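Local coordinates for uncharacterized protein (Vibrio parahaemolyticus M0605, PDB 3X0T) that is PirA, a jelly-roll protein encoded on a virulence plasmid and probably one component of a pore-forming toxin, at residues L51-M62 with F89-N99. Residues are numbered along the deposited sequence; the frame is centred on the assembly and turned at random.
Sequences LTIQYQWGAPFM and FYHQRIVVINN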
loop_
_atom_site.group_PDB
_atom_site.type_symbol
_atom_site.label_atom_id
_atom_site.label_comp_id
_atom_site.label_asym_id
_atom_site.label_seq_id
_atom_site.Cartn_x
_atom_site.Cartn_y
_atom_site.Cartn_z
ATOM N N LEU A 51 12.411 -2.332 0.910
ATOM C CA LEU A 51 11.392 -1.368 0.465
ATOM C C LEU A 51 10.669 -0.847 1.692
ATOM O O LEU A 51 10.430 -1.593 2.644
ATOM C CB LEU A 51 10.389 -2.085 -0.452
ATOM C CG LEU A 51 10.965 -2.655 -1.767
ATOM C CD1 LEU A 51 9.970 -3.561 -2.454
ATOM C CD2 LEU A 51 11.492 -1.593 -2.642
ATOM N N THR A 52 10.203 0.414 1.605
ATOM C CA THR A 52 9.244 0.910 2.612
ATOM C C THR A 52 7.817 0.894 2.043
ATOM O O THR A 52 7.645 1.293 0.890
ATOM C CB THR A 52 9.616 2.321 3.004
ATOM O OG1 THR A 52 10.882 2.258 3.684
ATOM C CG2 THR A 52 8.594 2.938 3.959
ATOM N N ILE A 53 6.848 0.423 2.804
ATOM C CA ILE A 53 5.457 0.571 2.426
ATOM C C ILE A 53 4.813 1.572 3.358
ATOM O O ILE A 53 5.051 1.542 4.588
ATOM C CB ILE A 53 4.733 -0.785 2.396
ATOM C CG1 ILE A 53 3.353 -0.632 1.732
ATOM C CG2 ILE A 53 4.667 -1.471 3.757
ATOM C CD1 ILE A 53 2.690 -1.954 1.413
ATOM N N GLN A 54 4.007 2.463 2.799
ATOM C CA GLN A 54 3.301 3.454 3.637
ATOM C C GLN A 54 1.827 3.518 3.288
ATOM O O GLN A 54 1.430 3.427 2.116
ATOM C CB GLN A 54 3.859 4.901 3.492
ATOM C CG GLN A 54 5.341 4.969 3.859
ATOM C CD GLN A 54 5.812 6.337 4.021
ATOM O OE1 GLN A 54 5.407 7.299 3.328
ATOM N NE2 GLN A 54 6.744 6.473 5.002
ATOM N N TYR A 55 1.021 3.697 4.322
ATOM C CA TYR A 55 -0.400 4.023 4.193
ATOM C C TYR A 55 -0.515 5.528 4.389
ATOM O O TYR A 55 -0.125 6.007 5.435
ATOM C CB TYR A 55 -1.229 3.251 5.229
ATOM C CG TYR A 55 -2.632 3.037 4.820
ATOM C CD1 TYR A 55 -3.550 4.116 4.744
ATOM C CD2 TYR A 55 -3.083 1.782 4.410
ATOM C CE1 TYR A 55 -4.840 3.920 4.268
ATOM C CE2 TYR A 55 -4.362 1.595 3.924
ATOM C CZ TYR A 55 -5.239 2.666 3.853
ATOM O OH TYR A 55 -6.505 2.441 3.355
ATOM N N GLN A 56 -1.026 6.236 3.378
ATOM C CA GLN A 56 -1.088 7.695 3.411
ATOM C C GLN A 56 -2.518 8.180 3.264
ATOM O O GLN A 56 -3.367 7.442 2.718
ATOM C CB GLN A 56 -0.244 8.279 2.302
ATOM C CG GLN A 56 1.235 7.946 2.464
ATOM C CD GLN A 56 2.111 8.640 1.448
ATOM O OE1 GLN A 56 1.618 9.306 0.521
ATOM N NE2 GLN A 56 3.426 8.496 1.612
ATOM N N TRP A 57 -2.789 9.396 3.746
ATOM C CA TRP A 57 -4.120 9.966 3.675
ATOM C C TRP A 57 -4.047 11.419 3.303
ATOM O O TRP A 57 -3.007 12.070 3.481
ATOM C CB TRP A 57 -4.916 9.726 4.976
ATOM C CG TRP A 57 -4.414 10.548 6.130
ATOM C CD1 TRP A 57 -3.356 10.253 6.979
ATOM C CD2 TRP A 57 -4.903 11.821 6.547
ATOM N NE1 TRP A 57 -3.210 11.250 7.892
ATOM C CE2 TRP A 57 -4.118 12.237 7.642
ATOM C CE3 TRP A 57 -5.920 12.684 6.089
ATOM C CZ2 TRP A 57 -4.305 13.503 8.252
ATOM C CZ3 TRP A 57 -6.089 13.921 6.690
ATOM C CH2 TRP A 57 -5.296 14.308 7.769
ATOM N N GLY A 58 -5.171 11.952 2.833
ATOM C CA GLY A 58 -5.251 13.382 2.496
ATOM C C GLY A 58 -6.598 13.932 2.971
ATOM O O GLY A 58 -7.616 13.213 3.031
ATOM N N ALA A 59 -6.551 15.216 3.306
ATOM C CA ALA A 59 -7.743 15.988 3.719
ATOM C C ALA A 59 -8.572 16.349 2.477
ATOM O O ALA A 59 -8.131 16.204 1.330
ATOM C CB ALA A 59 -7.238 17.263 4.425
ATOM N N PRO A 60 -9.770 16.916 2.681
ATOM C CA PRO A 60 -10.531 17.439 1.549
ATOM C C PRO A 60 -9.666 18.367 0.744
ATOM O O PRO A 60 -8.841 19.202 1.271
ATOM C CB PRO A 60 -11.705 18.212 2.203
ATOM C CG PRO A 60 -11.934 17.379 3.471
ATOM C CD PRO A 60 -10.482 17.095 3.970
ATOM N N PHE A 61 -9.764 18.249 -0.579
ATOM C CA PHE A 61 -9.046 19.106 -1.534
ATOM C C PHE A 61 -7.542 18.825 -1.466
ATOM O O PHE A 61 -6.784 19.605 -2.057
ATOM C CB PHE A 61 -9.319 20.633 -1.378
ATOM C CG PHE A 61 -10.817 20.854 -1.330
ATOM C CD1 PHE A 61 -11.643 20.563 -2.403
ATOM C CD2 PHE A 61 -11.402 21.250 -0.122
ATOM C CE1 PHE A 61 -13.045 20.741 -2.352
ATOM C CE2 PHE A 61 -12.809 21.382 -0.084
ATOM C CZ PHE A 61 -13.584 21.112 -1.166
ATOM N N MET A 62 -7.111 17.761 -0.802
ATOM C CA MET A 62 -5.681 17.486 -0.649
ATOM C C MET A 62 -4.933 18.672 -0.005
ATOM O O MET A 62 -3.739 18.830 -0.215
ATOM C CB MET A 62 -5.052 16.996 -1.965
ATOM C CG MET A 62 -5.556 15.680 -2.369
ATOM S SD MET A 62 -5.190 14.325 -1.212
ATOM C CE MET A 62 -3.372 14.445 -1.087
ATOM N N PHE A 89 -11.244 8.128 5.560
ATOM C CA PHE A 89 -10.561 9.216 4.914
ATOM C C PHE A 89 -11.298 9.700 3.720
ATOM O O PHE A 89 -12.055 8.945 3.060
ATOM C CB PHE A 89 -9.156 8.766 4.456
ATOM C CG PHE A 89 -8.291 8.242 5.583
ATOM C CD1 PHE A 89 -7.822 9.179 6.561
ATOM C CD2 PHE A 89 -7.927 6.913 5.684
ATOM C CE1 PHE A 89 -6.972 8.674 7.577
ATOM C CE2 PHE A 89 -7.083 6.464 6.689
ATOM C CZ PHE A 89 -6.606 7.338 7.619
ATOM N N TYR A 90 -11.046 10.937 3.292
ATOM C CA TYR A 90 -11.492 11.474 2.014
ATOM C C TYR A 90 -10.594 11.036 0.878
ATOM O O TYR A 90 -11.068 10.831 -0.244
ATOM C CB TYR A 90 -11.530 12.992 2.098
ATOM C CG TYR A 90 -12.622 13.497 3.006
ATOM C CD1 TYR A 90 -13.942 13.626 2.557
ATOM C CD2 TYR A 90 -12.363 13.825 4.330
ATOM C CE1 TYR A 90 -14.974 14.052 3.372
ATOM C CE2 TYR A 90 -13.401 14.268 5.159
ATOM C CZ TYR A 90 -14.678 14.384 4.676
ATOM O OH TYR A 90 -15.729 14.778 5.489
ATOM N N HIS A 91 -9.303 10.911 1.136
ATOM C CA HIS A 91 -8.285 10.471 0.189
ATOM C C HIS A 91 -7.346 9.550 0.895
ATOM O O HIS A 91 -6.928 9.864 2.021
ATOM C CB HIS A 91 -7.518 11.638 -0.440
ATOM C CG HIS A 91 -8.408 12.600 -1.154
ATOM N ND1 HIS A 91 -8.910 12.356 -2.421
ATOM C CD2 HIS A 91 -9.016 13.740 -0.693
ATOM C CE1 HIS A 91 -9.756 13.318 -2.719
ATOM N NE2 HIS A 91 -9.866 14.148 -1.687
ATOM N N GLN A 92 -6.929 8.471 0.252
ATOM C CA GLN A 92 -5.959 7.558 0.847
ATOM C C GLN A 92 -5.248 6.821 -0.264
ATOM O O GLN A 92 -5.787 6.644 -1.366
ATOM C CB GLN A 92 -6.612 6.648 1.899
ATOM C CG GLN A 92 -7.716 5.724 1.307
ATOM C CD GLN A 92 -8.579 5.248 2.388
ATOM O OE1 GLN A 92 -8.121 4.481 3.294
ATOM N NE2 GLN A 92 -9.839 5.615 2.419
ATOM N N ARG A 93 -4.041 6.344 0.059
ATOM C CA ARG A 93 -3.299 5.552 -0.902
ATOM C C ARG A 93 -2.288 4.698 -0.159
ATOM O O ARG A 93 -1.956 4.995 1.008
ATOM C CB ARG A 93 -2.593 6.437 -1.943
ATOM C CG ARG A 93 -1.467 7.321 -1.431
ATOM C CD ARG A 93 -0.753 8.002 -2.539
ATOM N NE ARG A 93 0.329 8.818 -2.014
ATOM C CZ ARG A 93 1.282 9.359 -2.787
ATOM N NH1 ARG A 93 1.215 9.246 -4.091
ATOM N NH2 ARG A 93 2.314 9.938 -2.177
ATOM N N ILE A 94 -1.764 3.710 -0.826
ATOM C CA ILE A 94 -0.648 2.921 -0.358
ATOM C C ILE A 94 0.467 3.115 -1.361
ATOM O O ILE A 94 0.244 2.927 -2.580
ATOM C CB ILE A 94 -1.013 1.413 -0.179
ATOM C CG1 ILE A 94 -2.132 1.255 0.844
ATOM C CG2 ILE A 94 0.214 0.639 0.214
ATOM C CD1 ILE A 94 -2.679 -0.130 0.964
ATOM N N VAL A 95 1.649 3.453 -0.882
ATOM C CA VAL A 95 2.810 3.592 -1.743
ATOM C C VAL A 95 3.915 2.635 -1.271
ATOM O O VAL A 95 4.001 2.317 -0.093
ATOM C CB VAL A 95 3.350 5.048 -1.793
ATOM C CG1 VAL A 95 2.368 5.971 -2.469
ATOM C CG2 VAL A 95 3.768 5.554 -0.447
ATOM N N VAL A 96 4.749 2.259 -2.209
ATOM C CA VAL A 96 5.976 1.544 -1.921
ATOM C C VAL A 96 7.119 2.449 -2.359
ATOM O O VAL A 96 7.083 3.014 -3.470
ATOM C CB VAL A 96 6.025 0.151 -2.643
ATOM C CG1 VAL A 96 7.290 -0.581 -2.240
ATOM C CG2 VAL A 96 4.804 -0.673 -2.278
ATOM N N ILE A 97 8.086 2.637 -1.452
ATOM C CA ILE A 97 9.178 3.586 -1.642
ATOM C C ILE A 97 10.490 2.771 -1.582
ATOM O O ILE A 97 10.714 1.937 -0.719
ATOM C CB ILE A 97 9.171 4.640 -0.499
ATOM C CG1 ILE A 97 7.808 5.334 -0.450
ATOM C CG2 ILE A 97 10.294 5.647 -0.731
ATOM C CD1 ILE A 97 7.633 6.234 0.761
ATOM N N ASN A 98 11.332 3.080 -2.582
ATOM C CA ASN A 98 12.624 2.389 -2.694
ATOM C C ASN A 98 13.715 3.413 -2.520
ATOM O O ASN A 98 13.991 4.192 -3.425
ATOM C CB ASN A 98 12.743 1.704 -4.066
ATOM C CG ASN A 98 14.028 0.936 -4.213
ATOM O OD1 ASN A 98 14.796 0.843 -3.276
ATOM N ND2 ASN A 98 14.216 0.344 -5.389
ATOM N N ASN A 99 14.306 3.432 -1.337
ATOM C CA ASN A 99 15.394 4.387 -1.027
ATOM C C ASN A 99 16.749 3.770 -1.291
ATOM O O ASN A 99 17.774 4.441 -1.037
ATOM C CB ASN A 99 15.329 4.774 0.444
ATOM C CG ASN A 99 14.022 5.492 0.738
ATOM O OD1 ASN A 99 13.198 5.062 1.593
ATOM N ND2 ASN A 99 13.813 6.560 0.033
HETATM O O HOH W 1 13.329 1.915 2.643
HETATM O O HOH W 2 -9.236 12.255 4.990
HETATM O O HOH W 3 -11.672 16.383 -1.649
#
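Thr52 to Gly58 pair with Ile97 back to His91 as neighbouring antiparallel strands, their N-to-C directions at 160°, in a regular backbone ladder with Ile97 N to Thr52 O at 2.7 Å, where only the last bond, His91 N to Gly58 O at 3.4 Å, is weak. On the face carrying Gln54, Gln56, Arg93 and Val95, Arg93 runs extended beside Gln56 and grips OE1 of that amide side-on, NE and NH2 each 2.9 Å away. The oxygen lies in the guanidinium plane, yet both nitrogens reach it from the same face of the amide, whose plane is turned 47° from the guanidinium. Gln56 NE2 in turn donates to Gln54 OE1 at 2.9 Å, so the amide is bonded at both ends and its flip is set. Val95 CG1 sits over the centre of the guanidinium, and Glu25 takes NH1 in a salt bridge. The other face looks to the strand 41-45 of the second sheet: Ile53 CG1 rests on Ile94 CG2, and Ile94 CG1 meets the Tyr55 ring. The Tyr55 hydroxyl reaches across to Gln92 OE1, 2.6 Å away at the ring edge, from a side chain whose chi1 of -154° sets CG opposite the backbone nitrogen. Further along, Trp57 lays CB over the face of the Phe89 ring, 3.6 Å from its centroid, while the two ring systems are slid apart. Beyond the strands, Pro60 CG covers one face of Tyr90, and a water joins His91 NE2 to Phe61 N, while His91 ND1 bonds ND1 of His30. These are the central strands of one sheet of the jelly roll. Their chemistry divides by face: aliphatic and aromatic packing on the side of the partner sheet, interrupted by a short Tyr-Gln hydrogen bond, and on the reverse a linked Arg-Gln-Gln network in which the nearby positive charge would probably polarise the Gln56 carbonyl.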